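6-phosphogluconolactonase (Leishmania braziliensis, PDB 3CSS) probably hydrolyses 6-phosphogluconolactone to 6-phosphogluconate, the second step of the oxidative pentose phosphate pathway. Local coordinates at residues A[24-29]-A[58-63]; A[70-75]-A[131-136]; A[79-82]-A[87-90]. One frame throughout, in Å; residues are numbered along the deposited sequence. Where two conformers were deposited one is given.

Contact 1 (A[24-29]-A[58-63]); sequences VILAAI and EKDLAL
L26 of helix 14-30 presses the branched end of its side chain against the carboxylate of D60, the residue at the break between helices 50-59 and 61-65. The two side chains approach from opposite directions, and the close packing is confined to this one meeting. CD2 of L26 lies 3.6 Å from OD1 of D60 and also touches CG and OD2 of D60, so it rests against the whole carboxylate. CD1 of L26 adds a contact of 3.8 Å to OD1 of D60. With CG of the leucine beside its backbone N (chi1 -61°), the branch CD2 turns onto the carboxylate, and the methyl groups come nearer to D60 than the direction of the leucine's CB would suggest. D60 occupies the N-cap position of helix 61-65 but makes no capping bond with its side chain; OD2 instead forms a salt bridge with R22, one turn before L26 on helix 14-30. The leucine therefore covers a carboxylate already paired with R22 of the leucine's own helix, which probably helps to shield that charge pair from water.

Packing is looser toward L63, whose CD1 is 4.4 Å from CD2 of L26 in one of two deposited conformers. L26 and L63 are both partly exposed, whereas D60 is buried. On the sheet side, I25 and A28 of helix 14-30 lie against I158 of strand 158-162, while I29 touches A68 at the approach to strand 69-77.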
ATOM      1  N   VAL A  24       9.026  -4.067  12.060  1.00 22.70           N
ATOM      2  CA  VAL A  24       9.399  -4.546  10.730  1.00 22.92           C
ATOM      3  C   VAL A  24      10.160  -3.465   9.945  1.00 22.78           C
ATOM      4  O   VAL A  24      11.217  -3.726   9.369  1.00 22.54           O
ATOM      5  CB  VAL A  24       8.174  -5.004   9.923  1.00 22.81           C
ATOM      6  CG1 VAL A  24       8.604  -5.379   8.485  1.00 22.88           C
ATOM      7  CG2 VAL A  24       7.463  -6.180  10.613  1.00 23.42           C
ATOM      8  N   ILE A  25       9.642  -2.240   9.963  1.00 22.39           N
ATOM      9  CA  ILE A  25      10.298  -1.115   9.300  1.00 22.25           C
ATOM     10  C   ILE A  25      11.700  -0.871   9.871  1.00 22.67           C
ATOM     11  O   ILE A  25      12.683  -0.760   9.115  1.00 22.09           O
ATOM     12  CB  ILE A  25       9.438   0.161   9.389  1.00 21.98           C
ATOM     13  CG1 ILE A  25       8.140  -0.040   8.598  1.00 21.38           C
ATOM     14  CG2 ILE A  25      10.212   1.364   8.868  1.00 20.28           C
ATOM     15  CD1 ILE A  25       7.029   0.970   8.937  1.00 21.40           C
ATOM     16  N   LEU A  26      11.811  -0.809  11.199  1.00 23.23           N
ATOM     17  CA  LEU A  26      13.124  -0.562  11.830  1.00 23.97           C
ATOM     18  C   LEU A  26      14.129  -1.691  11.593  1.00 24.51           C
ATOM     19  O   LEU A  26      15.323  -1.430  11.477  1.00 24.60           O
ATOM     20  CB  LEU A  26      12.980  -0.328  13.331  1.00 23.82           C
ATOM     21  CG  LEU A  26      12.141   0.871  13.764  1.00 24.75           C
ATOM     22  CD1 LEU A  26      12.091   0.948  15.276  1.00 25.70           C
ATOM     23  CD2 LEU A  26      12.633   2.171  13.150  1.00 24.60           C
ATOM     24  N   ALA A  27      13.639  -2.927  11.517  1.00 25.51           N
ATOM     25  CA  ALA A  27      14.474  -4.097  11.221  1.00 26.06           C
ATOM     26  C   ALA A  27      15.087  -3.971   9.823  1.00 26.56           C
ATOM     27  O   ALA A  27      16.283  -4.200   9.640  1.00 26.52           O
ATOM     28  CB  ALA A  27      13.641  -5.376  11.320  1.00 25.57           C
ATOM     29  N   ALA A  28      14.266  -3.578   8.849  1.00 26.77           N
ATOM     30  CA  ALA A  28      14.726  -3.393   7.468  1.00 27.38           C
ATOM     31  C   ALA A  28      15.760  -2.264   7.357  1.00 27.60           C
ATOM     32  O   ALA A  28      16.739  -2.383   6.607  1.00 27.42           O
ATOM     33  CB  ALA A  28      13.539  -3.139   6.539  1.00 27.24           C
ATOM     34  N   ILE A  29      15.553  -1.187   8.116  1.00 27.80           N
ATOM     35  CA  ILE A  29      16.490  -0.061   8.143  1.00 27.91           C
ATOM     36  C   ILE A  29      17.824  -0.461   8.777  1.00 28.53           C
ATOM     37  O   ILE A  29      18.876  -0.132   8.245  1.00 28.38           O
ATOM     38  CB  ILE A  29      15.924   1.162   8.908  1.00 27.64           C
ATOM     39  CG1 ILE A  29      14.740   1.769   8.145  1.00 27.39           C
ATOM     40  CG2 ILE A  29      17.025   2.223   9.122  1.00 27.38           C
ATOM     41  CD1 ILE A  29      13.938   2.774   8.946  1.00 25.79           C
ATOM     42  N   GLU A  58       7.157  10.326  16.288  1.00 23.22           N
ATOM     43  CA  GLU A  58       7.588  10.570  17.656  1.00 24.28           C
ATOM     44  C   GLU A  58       8.897   9.886  18.016  1.00 24.72           C
ATOM     45  O   GLU A  58       9.688  10.449  18.772  1.00 24.26           O
ATOM     46  CB  GLU A  58       6.493  10.139  18.627  1.00 24.39           C
ATOM     47  CG  GLU A  58       5.226  10.949  18.481  1.00 25.24           C
ATOM     48  CD  GLU A  58       5.507  12.454  18.495  1.00 27.09           C
ATOM     49  OE1 GLU A  58       6.087  12.928  19.506  1.00 25.17           O
ATOM     50  OE2 GLU A  58       5.158  13.147  17.502  1.00 25.55           O
ATOM     51  N   LYS A  59       9.134   8.695  17.471  1.00 24.85           N
ATOM     52  CA  LYS A  59      10.237   7.843  17.921  1.00 26.07           C
ATOM     53  C   LYS A  59      11.432   7.785  16.967  1.00 26.08           C
ATOM     54  O   LYS A  59      12.570   7.623  17.414  1.00 26.79           O
ATOM     55  CB  LYS A  59       9.738   6.418  18.159  1.00 26.66           C
ATOM     56  CG  LYS A  59       8.583   6.270  19.153  1.00 29.13           C
ATOM     57  CD  LYS A  59       8.945   6.752  20.544  1.00 31.96           C
ATOM     58  CE  LYS A  59       7.844   6.437  21.549  1.00 33.86           C
ATOM     59  NZ  LYS A  59       8.050   7.118  22.855  1.00 34.60           N
ATOM     60  N   ASP A  60      11.189   7.900  15.661  1.00 25.70           N
ATOM     61  CA  ASP A  60      12.204   7.572  14.663  1.00 25.57           C
ATOM     62  C   ASP A  60      12.512   8.706  13.693  1.00 25.41           C
ATOM     63  O   ASP A  60      13.107   8.472  12.624  1.00 25.04           O
ATOM     64  CB  ASP A  60      11.735   6.352  13.876  1.00 25.98           C
ATOM     65  CG  ASP A  60      11.351   5.195  14.776  1.00 26.42           C
ATOM     66  OD1 ASP A  60      12.176   4.777  15.616  1.00 28.11           O
ATOM     67  OD2 ASP A  60      10.216   4.697  14.644  1.00 27.71           O
ATOM     68  N   LEU A  61      12.141   9.929  14.070  1.00 24.93           N
ATOM     69  CA  LEU A  61      12.224  11.060  13.153  1.00 24.66           C
ATOM     70  C   LEU A  61      13.665  11.335  12.731  1.00 24.66           C
ATOM     71  O   LEU A  61      13.912  11.725  11.590  1.00 24.86           O
ATOM     72  CB  LEU A  61      11.593  12.318  13.768  1.00 24.66           C
ATOM     73  CG  LEU A  61      11.406  13.503  12.815  1.00 25.43           C
ATOM     74  CD1 LEU A  61      10.570  13.105  11.583  1.00 24.35           C
ATOM     75  CD2 LEU A  61      10.787  14.692  13.542  1.00 25.86           C
ATOM     76  N   ALA A  62      14.606  11.102  13.645  1.00 24.57           N
ATOM     77  CA  ALA A  62      16.032  11.303  13.381  1.00 24.35           C
ATOM     78  C   ALA A  62      16.547  10.449  12.218  1.00 24.29           C
ATOM     79  O   ALA A  62      17.247  10.947  11.338  1.00 24.47           O
ATOM     80  CB  ALA A  62      16.845  11.027  14.651  1.00 24.83           C
ATOM     81  N   LEU A  63      16.191   9.169  12.220  1.00 24.13           N
ATOM     82  CA  LEU A  63      16.577   8.264  11.135  0.50 24.06           C
ATOM     83  C   LEU A  63      16.015   8.747   9.799  1.00 23.99           C
ATOM     84  O   LEU A  63      16.691   8.687   8.772  1.00 24.28           O
ATOM     85  CB  LEU A  63      16.109   6.835  11.418  0.50 24.16           C
ATOM     86  CG  LEU A  63      16.809   6.133  12.581  0.50 23.86           C
ATOM     87  CD1 LEU A  63      16.167   4.779  12.866  0.50 23.50           C
ATOM     88  CD2 LEU A  63      18.291   5.983  12.280  0.50 24.20           C
TER

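Contact 2 (A[70-75]-A[131-136]); sequences QFILGD and QDYEVK. Unlike the reference sequence in segment 131-136: V135 (reference Ala).
A tyrosine hydroxyl, that of Y133, joins helix 123-140 to the main-chain edge of L73 in strand 69-77, a buried helix-to-strand contact within the Rossmann-like alpha/beta fold. The strand belongs to the mixed central sheet, parallel to its neighbour 39-43. Q70 and I72 make backbone bonds to that neighbour, whereas F71 is bonded along the other edge to D103 and I105. L73 shares this second edge, and there a side chain and a water take up its peptide groups.

Y133 directs its ring at the strand, with CG anti to the backbone N (chi1 -175°), and its OH donates a hydrogen bond of 2.7 Å to L73 O. The hydroxyl reaches the carbonyl oxygen at 127° to the C=O bond and 28° off the plane of the group, while relative to the ring L73 O lies at the edge, near the ring plane. I72 crosses the tyrosine at about a right angle, its CB only 3.5 Å from Y133 OH, so the hydroxyl sits against aliphatic carbon as well as polar backbone.

Outside the two segments, I107 packs on Y133, R109 on L73, and L204 on I72. A bound water completes the junction, accepting from L73 N at 2.8 Å and donating to Y133 OH at 3.0 Å, so that the hydroxyl both gives and receives a hydrogen bond.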
ATOM      1  N   GLN A  70      12.974   6.094   1.743  1.00 20.37           N
ATOM      2  CA  GLN A  70      12.356   6.751   0.599  1.00 20.25           C
ATOM      3  C   GLN A  70      10.881   6.350   0.596  1.00 19.65           C
ATOM      4  O   GLN A  70      10.567   5.160   0.450  1.00 20.15           O
ATOM      5  CB  GLN A  70      13.022   6.318  -0.701  1.00 20.61           C
ATOM      6  CG  GLN A  70      12.361   6.902  -1.956  1.00 20.99           C
ATOM      7  CD  GLN A  70      13.087   6.501  -3.219  1.00 22.78           C
ATOM      8  OE1 GLN A  70      13.298   5.321  -3.467  1.00 22.03           O
ATOM      9  NE2 GLN A  70      13.483   7.489  -4.018  1.00 21.63           N
ATOM     10  N   PHE A  71      10.008   7.348   0.746  1.00 19.68           N
ATOM     11  CA  PHE A  71       8.562   7.154   0.889  1.00 19.12           C
ATOM     12  C   PHE A  71       7.849   7.327  -0.454  1.00 19.19           C
ATOM     13  O   PHE A  71       8.094   8.298  -1.199  1.00 19.54           O
ATOM     14  CB  PHE A  71       7.951   8.174   1.856  1.00 18.97           C
ATOM     15  CG  PHE A  71       8.396   8.033   3.277  1.00 19.03           C
ATOM     16  CD1 PHE A  71       7.663   7.264   4.160  1.00 20.30           C
ATOM     17  CD2 PHE A  71       9.526   8.693   3.735  1.00 19.87           C
ATOM     18  CE1 PHE A  71       8.040   7.132   5.483  1.00 20.74           C
ATOM     19  CE2 PHE A  71       9.926   8.567   5.067  1.00 20.57           C
ATOM     20  CZ  PHE A  71       9.175   7.782   5.943  1.00 20.30           C
ATOM     21  N   ILE A  72       6.939   6.408  -0.728  1.00 18.39           N
ATOM     22  CA  ILE A  72       5.997   6.513  -1.830  1.00 18.09           C
ATOM     23  C   ILE A  72       4.609   6.173  -1.310  1.00 18.24           C
ATOM     24  O   ILE A  72       4.466   5.497  -0.294  1.00 19.13           O
ATOM     25  CB  ILE A  72       6.368   5.603  -3.035  1.00 18.48           C
ATOM     26  CG1 ILE A  72       6.062   4.117  -2.766  1.00 17.65           C
ATOM     27  CG2 ILE A  72       7.886   5.789  -3.422  1.00 17.64           C
ATOM     28  CD1 ILE A  72       6.299   3.213  -4.010  1.00 19.12           C
ATOM     29  N   LEU A  73       3.590   6.665  -2.004  1.00 18.69           N
ATOM     30  CA  LEU A  73       2.218   6.280  -1.688  1.00 19.31           C
ATOM     31  C   LEU A  73       1.879   5.038  -2.516  1.00 18.97           C
ATOM     32  O   LEU A  73       1.956   5.034  -3.748  1.00 18.48           O
ATOM     33  CB  LEU A  73       1.235   7.409  -2.006  1.00 19.63           C
ATOM     34  CG  LEU A  73       1.322   8.684  -1.168  1.00 21.18           C
ATOM     35  CD1 LEU A  73       0.444   9.756  -1.820  1.00 24.12           C
ATOM     36  CD2 LEU A  73       0.897   8.434   0.270  1.00 21.92           C
ATOM     37  N   GLY A  74       1.526   3.957  -1.835  1.00 20.90           N
ATOM     38  CA  GLY A  74       1.107   2.735  -2.526  1.00 21.40           C
ATOM     39  C   GLY A  74      -0.221   2.819  -3.282  1.00 22.73           C
ATOM     40  O   GLY A  74      -0.438   2.083  -4.233  1.00 23.62           O
ATOM     41  N   ASP A  75      -1.092   3.722  -2.853  1.00 22.76           N
ATOM     42  CA  ASP A  75      -2.273   4.087  -3.595  1.00 23.80           C
ATOM     43  C   ASP A  75      -2.735   5.443  -3.131  1.00 23.53           C
ATOM     44  O   ASP A  75      -2.335   5.921  -2.063  1.00 24.83           O
ATOM     45  CB  ASP A  75      -3.393   3.053  -3.465  1.00 23.93           C
ATOM     46  CG  ASP A  75      -4.087   3.074  -2.103  1.00 26.03           C
ATOM     47  OD1 ASP A  75      -3.446   2.731  -1.076  1.00 28.08           O
ATOM     48  OD2 ASP A  75      -5.303   3.372  -2.067  1.00 30.15           O
ATOM     49  N   GLN A 131       0.166   7.296 -15.237  1.00 27.58           N
ATOM     50  CA  GLN A 131       1.298   7.259 -16.164  1.00 28.08           C
ATOM     51  C   GLN A 131       2.441   8.178 -15.729  1.00 27.75           C
ATOM     52  O   GLN A 131       3.608   7.788 -15.764  1.00 27.35           O
ATOM     53  CB  GLN A 131       0.818   7.598 -17.562  1.00 28.60           C
ATOM     54  CG  GLN A 131      -0.042   6.492 -18.152  1.00 30.46           C
ATOM     55  CD  GLN A 131       0.779   5.398 -18.817  1.00 32.85           C
ATOM     56  OE1 GLN A 131       0.959   4.299 -18.261  1.00 33.30           O
ATOM     57  NE2 GLN A 131       1.266   5.685 -20.025  1.00 30.35           N
ATOM     58  N   ASP A 132       2.097   9.378 -15.278  1.00 27.35           N
ATOM     59  CA  ASP A 132       3.092  10.318 -14.764  1.00 27.58           C
ATOM     60  C   ASP A 132       3.771   9.778 -13.493  1.00 26.62           C
ATOM     61  O   ASP A 132       4.983   9.947 -13.303  1.00 26.51           O
ATOM     62  CB  ASP A 132       2.455  11.687 -14.490  1.00 27.91           C
ATOM     63  CG  ASP A 132       2.258  12.527 -15.762  1.00 32.05           C
ATOM     64  OD1 ASP A 132       2.710  12.125 -16.871  1.00 36.29           O
ATOM     65  OD2 ASP A 132       1.652  13.622 -15.641  1.00 36.04           O
ATOM     66  N   TYR A 133       2.990   9.132 -12.634  1.00 25.92           N
ATOM     67  CA  TYR A 133       3.527   8.577 -11.394  1.00 25.31           C
ATOM     68  C   TYR A 133       4.445   7.387 -11.694  1.00 25.08           C
ATOM     69  O   TYR A 133       5.503   7.250 -11.107  1.00 24.76           O
ATOM     70  CB  TYR A 133       2.376   8.187 -10.449  1.00 25.75           C
ATOM     71  CG  TYR A 133       2.778   7.699  -9.082  1.00 25.25           C
ATOM     72  CD1 TYR A 133       3.854   8.252  -8.388  1.00 24.74           C
ATOM     73  CD2 TYR A 133       2.041   6.707  -8.450  1.00 25.24           C
ATOM     74  CE1 TYR A 133       4.208   7.792  -7.125  1.00 26.57           C
ATOM     75  CE2 TYR A 133       2.364   6.274  -7.173  1.00 26.55           C
ATOM     76  CZ  TYR A 133       3.452   6.800  -6.520  1.00 25.60           C
ATOM     77  OH  TYR A 133       3.760   6.315  -5.263  1.00 28.19           O
ATOM     78  N   GLU A 134       4.037   6.538 -12.630  1.00 25.89           N
ATOM     79  CA  GLU A 134       4.870   5.420 -13.076  1.00 26.08           C
ATOM     80  C   GLU A 134       6.241   5.866 -13.602  1.00 25.85           C
ATOM     81  O   GLU A 134       7.266   5.287 -13.266  1.00 25.65           O
ATOM     82  CB  GLU A 134       4.134   4.615 -14.142  1.00 26.27           C
ATOM     83  CG  GLU A 134       4.998   3.577 -14.800  1.00 26.53           C
ATOM     84  CD  GLU A 134       4.203   2.564 -15.597  1.00 29.05           C
ATOM     85  OE1 GLU A 134       3.114   2.147 -15.146  1.00 30.90           O
ATOM     86  OE2 GLU A 134       4.680   2.206 -16.700  1.00 31.47           O
ATOM     87  N   VAL A 135       6.239   6.893 -14.443  1.00 26.00           N
ATOM     88  CA  VAL A 135       7.476   7.496 -14.941  1.00 25.80           C
ATOM     89  C   VAL A 135       8.367   7.936 -13.777  1.00 25.84           C
ATOM     90  O   VAL A 135       9.579   7.656 -13.758  1.00 25.39           O
ATOM     91  CB  VAL A 135       7.171   8.699 -15.866  1.00 26.28           C
ATOM     92  CG1 VAL A 135       8.454   9.447 -16.196  1.00 25.53           C
ATOM     93  CG2 VAL A 135       6.469   8.231 -17.146  1.00 26.71           C
ATOM     94  N   LYS A 136       7.758   8.602 -12.798  1.00 25.57           N
ATOM     95  CA  LYS A 136       8.492   9.077 -11.632  1.00 25.69           C
ATOM     96  C   LYS A 136       9.092   7.912 -10.846  1.00 24.96           C
ATOM     97  O   LYS A 136      10.252   7.966 -10.449  1.00 24.82           O
ATOM     98  CB  LYS A 136       7.587   9.937 -10.737  1.00 26.54           C
ATOM     99  CG  LYS A 136       8.271  11.079 -10.106  1.00 29.23           C
ATOM    100  CD  LYS A 136       7.374  11.830  -9.150  1.00 31.48           C
ATOM    101  CE  LYS A 136       6.666  13.002  -9.802  1.00 33.24           C
ATOM    102  NZ  LYS A 136       6.065  13.874  -8.765  1.00 33.33           N
TER
HETATM  103  O   HOH W   1       3.869   8.855  -3.748  1.00 28.41           O

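Contact 3 (A[79-82]-A[87-90]); sequences LSED and NFSM
E81, in the loop that follows strand 69-77, lays its side chain along the phenyl ring of F88 in the first turn of helix 87-96. Its CB starts at the rim of the ring, 3.6 Å from F88 CD2. CG stays over the same corner, at 3.8 Å from CD2 of F88. Because the chain is extended beyond CG (chi2 -169°), it continues across the ring: CD comes to 3.7 Å from CE2 of F88. At the tip the two oxygens part ways. OE1 reaches the middle of the ring, 3.8 Å above its plane and over its centre, whereas OE2 remains near CE2 of F88, at 3.9 Å. The carboxylate and phenyl planes are only 6° apart, so the flat groups are stacked over one ring face.

The ring meets this glutamate because F88 holds its CG anti to the backbone N (chi1 -178°), facing the loop. The main chain of E81 contributes too: its carbonyl O lies in the plane of the F88 ring at the edge, and it is 3.6 Å from CB of S89, while receiving a weak hydrogen bond from S86 OG. At the start of the helix, N87 N and F88 N bond to OE1 and OE2 of E76, which ties this turn back to the end of the strand.

A carboxylate over an aromatic face is not attractive by charge alone, since a negative group there meets the ring's pi electrons. R109 touches the side chains of both E81 and F88 and may offset part of that cost, whereas the first-turn N-H groups of N87 and F88 are already taken by E76. The stacking itself probably rests mainly on dispersion and on the aliphatic part of E81, whose CB and CG meet the ring rim.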
ATOM      1  N   LEU A  79      -7.750  13.284  -5.212  1.00 26.87           N
ATOM      2  CA  LEU A  79      -8.219  14.536  -4.645  1.00 27.59           C
ATOM      3  C   LEU A  79      -6.984  15.437  -4.463  1.00 28.30           C
ATOM      4  O   LEU A  79      -5.850  14.980  -4.595  1.00 28.16           O
ATOM      5  CB  LEU A  79      -8.902  14.253  -3.300  1.00 27.48           C
ATOM      6  CG  LEU A  79     -10.099  13.289  -3.339  1.00 27.79           C
ATOM      7  CD1 LEU A  79     -10.349  12.651  -1.982  1.00 28.30           C
ATOM      8  CD2 LEU A  79     -11.362  13.979  -3.854  1.00 28.18           C
ATOM      9  N   SER A  80      -7.194  16.714  -4.173  1.00 29.33           N
ATOM     10  CA  SER A  80      -6.071  17.617  -3.906  1.00 29.98           C
ATOM     11  C   SER A  80      -5.240  17.109  -2.709  1.00 30.15           C
ATOM     12  O   SER A  80      -5.760  16.410  -1.837  1.00 30.28           O
ATOM     13  CB  SER A  80      -6.554  19.069  -3.696  1.00 30.69           C
ATOM     14  OG  SER A  80      -7.118  19.267  -2.406  1.00 31.53           O
ATOM     15  N   GLU A  81      -3.949  17.432  -2.699  1.00 30.93           N
ATOM     16  CA  GLU A  81      -3.059  17.113  -1.568  1.00 31.48           C
ATOM     17  C   GLU A  81      -3.537  17.699  -0.228  1.00 31.48           C
ATOM     18  O   GLU A  81      -3.258  17.129   0.830  1.00 31.92           O
ATOM     19  CB  GLU A  81      -1.626  17.602  -1.842  1.00 31.49           C
ATOM     20  CG  GLU A  81      -0.903  16.831  -2.938  1.00 32.93           C
ATOM     21  CD  GLU A  81       0.586  17.147  -3.023  1.00 34.32           C
ATOM     22  OE1 GLU A  81       1.365  16.227  -3.377  1.00 34.46           O
ATOM     23  OE2 GLU A  81       0.977  18.302  -2.744  1.00 34.58           O
ATOM     24  N   ASP A  82      -4.237  18.833  -0.260  1.00 31.47           N
ATOM     25  CA  ASP A  82      -4.769  19.416   0.985  1.00 31.55           C
ATOM     26  C   ASP A  82      -6.187  18.913   1.340  1.00 30.99           C
ATOM     27  O   ASP A  82      -6.744  19.312   2.370  1.00 31.29           O
ATOM     28  CB  ASP A  82      -4.663  20.966   1.010  1.00 32.18           C
ATOM     29  CG  ASP A  82      -5.172  21.633  -0.254  1.00 33.12           C
ATOM     30  OD1 ASP A  82      -5.685  20.929  -1.150  1.00 36.51           O
ATOM     31  OD2 ASP A  82      -5.051  22.879  -0.350  1.00 36.74           O
ATOM     32  N   ASN A  87      -4.691  10.395   0.983  1.00 23.60           N
ATOM     33  CA  ASN A  87      -3.713   9.661   1.795  1.00 23.83           C
ATOM     34  C   ASN A  87      -2.496  10.546   2.083  1.00 23.52           C
ATOM     35  O   ASN A  87      -1.909  10.461   3.155  1.00 23.76           O
ATOM     36  CB  ASN A  87      -3.292   8.338   1.141  1.00 23.49           C
ATOM     37  CG  ASN A  87      -4.431   7.333   1.042  1.00 22.89           C
ATOM     38  OD1 ASN A  87      -5.355   7.340   1.862  1.00 25.05           O
ATOM     39  ND2 ASN A  87      -4.341   6.436   0.070  1.00 24.19           N
ATOM     40  N   PHE A  88      -2.154  11.406   1.133  1.00 23.97           N
ATOM     41  CA  PHE A  88      -1.056  12.339   1.315  1.00 23.75           C
ATOM     42  C   PHE A  88      -1.289  13.272   2.498  1.00 23.13           C
ATOM     43  O   PHE A  88      -0.398  13.498   3.304  1.00 24.20           O
ATOM     44  CB  PHE A  88      -0.832  13.145   0.050  1.00 24.04           C
ATOM     45  CG  PHE A  88       0.323  14.086   0.149  1.00 26.73           C
ATOM     46  CD1 PHE A  88       1.623  13.618  -0.001  1.00 28.82           C
ATOM     47  CD2 PHE A  88       0.117  15.419   0.439  1.00 30.17           C
ATOM     48  CE1 PHE A  88       2.712  14.506   0.092  1.00 30.31           C
ATOM     49  CE2 PHE A  88       1.196  16.311   0.549  1.00 31.57           C
ATOM     50  CZ  PHE A  88       2.496  15.837   0.374  1.00 30.94           C
ATOM     51  N   SER A  89      -2.493  13.807   2.600  1.00 22.86           N
ATOM     52  CA  SER A  89      -2.849  14.661   3.727  1.00 23.03           C
ATOM     53  C   SER A  89      -2.665  13.912   5.042  1.00 22.95           C
ATOM     54  O   SER A  89      -2.003  14.392   5.967  1.00 22.14           O
ATOM     55  CB  SER A  89      -4.297  15.120   3.615  1.00 23.20           C
ATOM     56  OG  SER A  89      -4.657  15.884   4.754  1.00 23.82           O
ATOM     57  N   MET A  90      -3.272  12.734   5.121  1.00 23.28           N
ATOM     58  CA  MET A  90      -3.183  11.929   6.323  1.00 23.48           C
ATOM     59  C   MET A  90      -1.723  11.645   6.694  1.00 23.61           C
ATOM     60  O   MET A  90      -1.328  11.825   7.839  1.00 22.75           O
ATOM     61  CB  MET A  90      -3.966  10.627   6.148  1.00 23.93           C
ATOM     62  CG  MET A  90      -3.950   9.739   7.376  1.00 25.61           C
ATOM     63  SD  MET A  90      -2.535   8.623   7.435  1.00 26.81           S
ATOM     64  CE  MET A  90      -2.866   7.561   6.030  1.00 27.02           C
TER

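In the fold
Along the chain, contact 1 closes before contact 2 opens, and contact 3 falls within the span between the two segments of contact 2. Contact 1 joins helices packed beside the mixed central sheet and stands apart, its centre about 22 Å from that of contact 2 and 23 Å from that of contact 3, although helix 61-65 precedes strand 69-77. Contact 2 uses that strand of the sheet. Contacts 2 and 3 touch, with centres about 14 Å apart: N87 ND2 probably donates a hydrogen bond to D75 O, at 3.0 Å, and L73 packs on F88. The two thus form one continuous region around strand 69-77, linking helices 123-140 and 87-96 to the sheet.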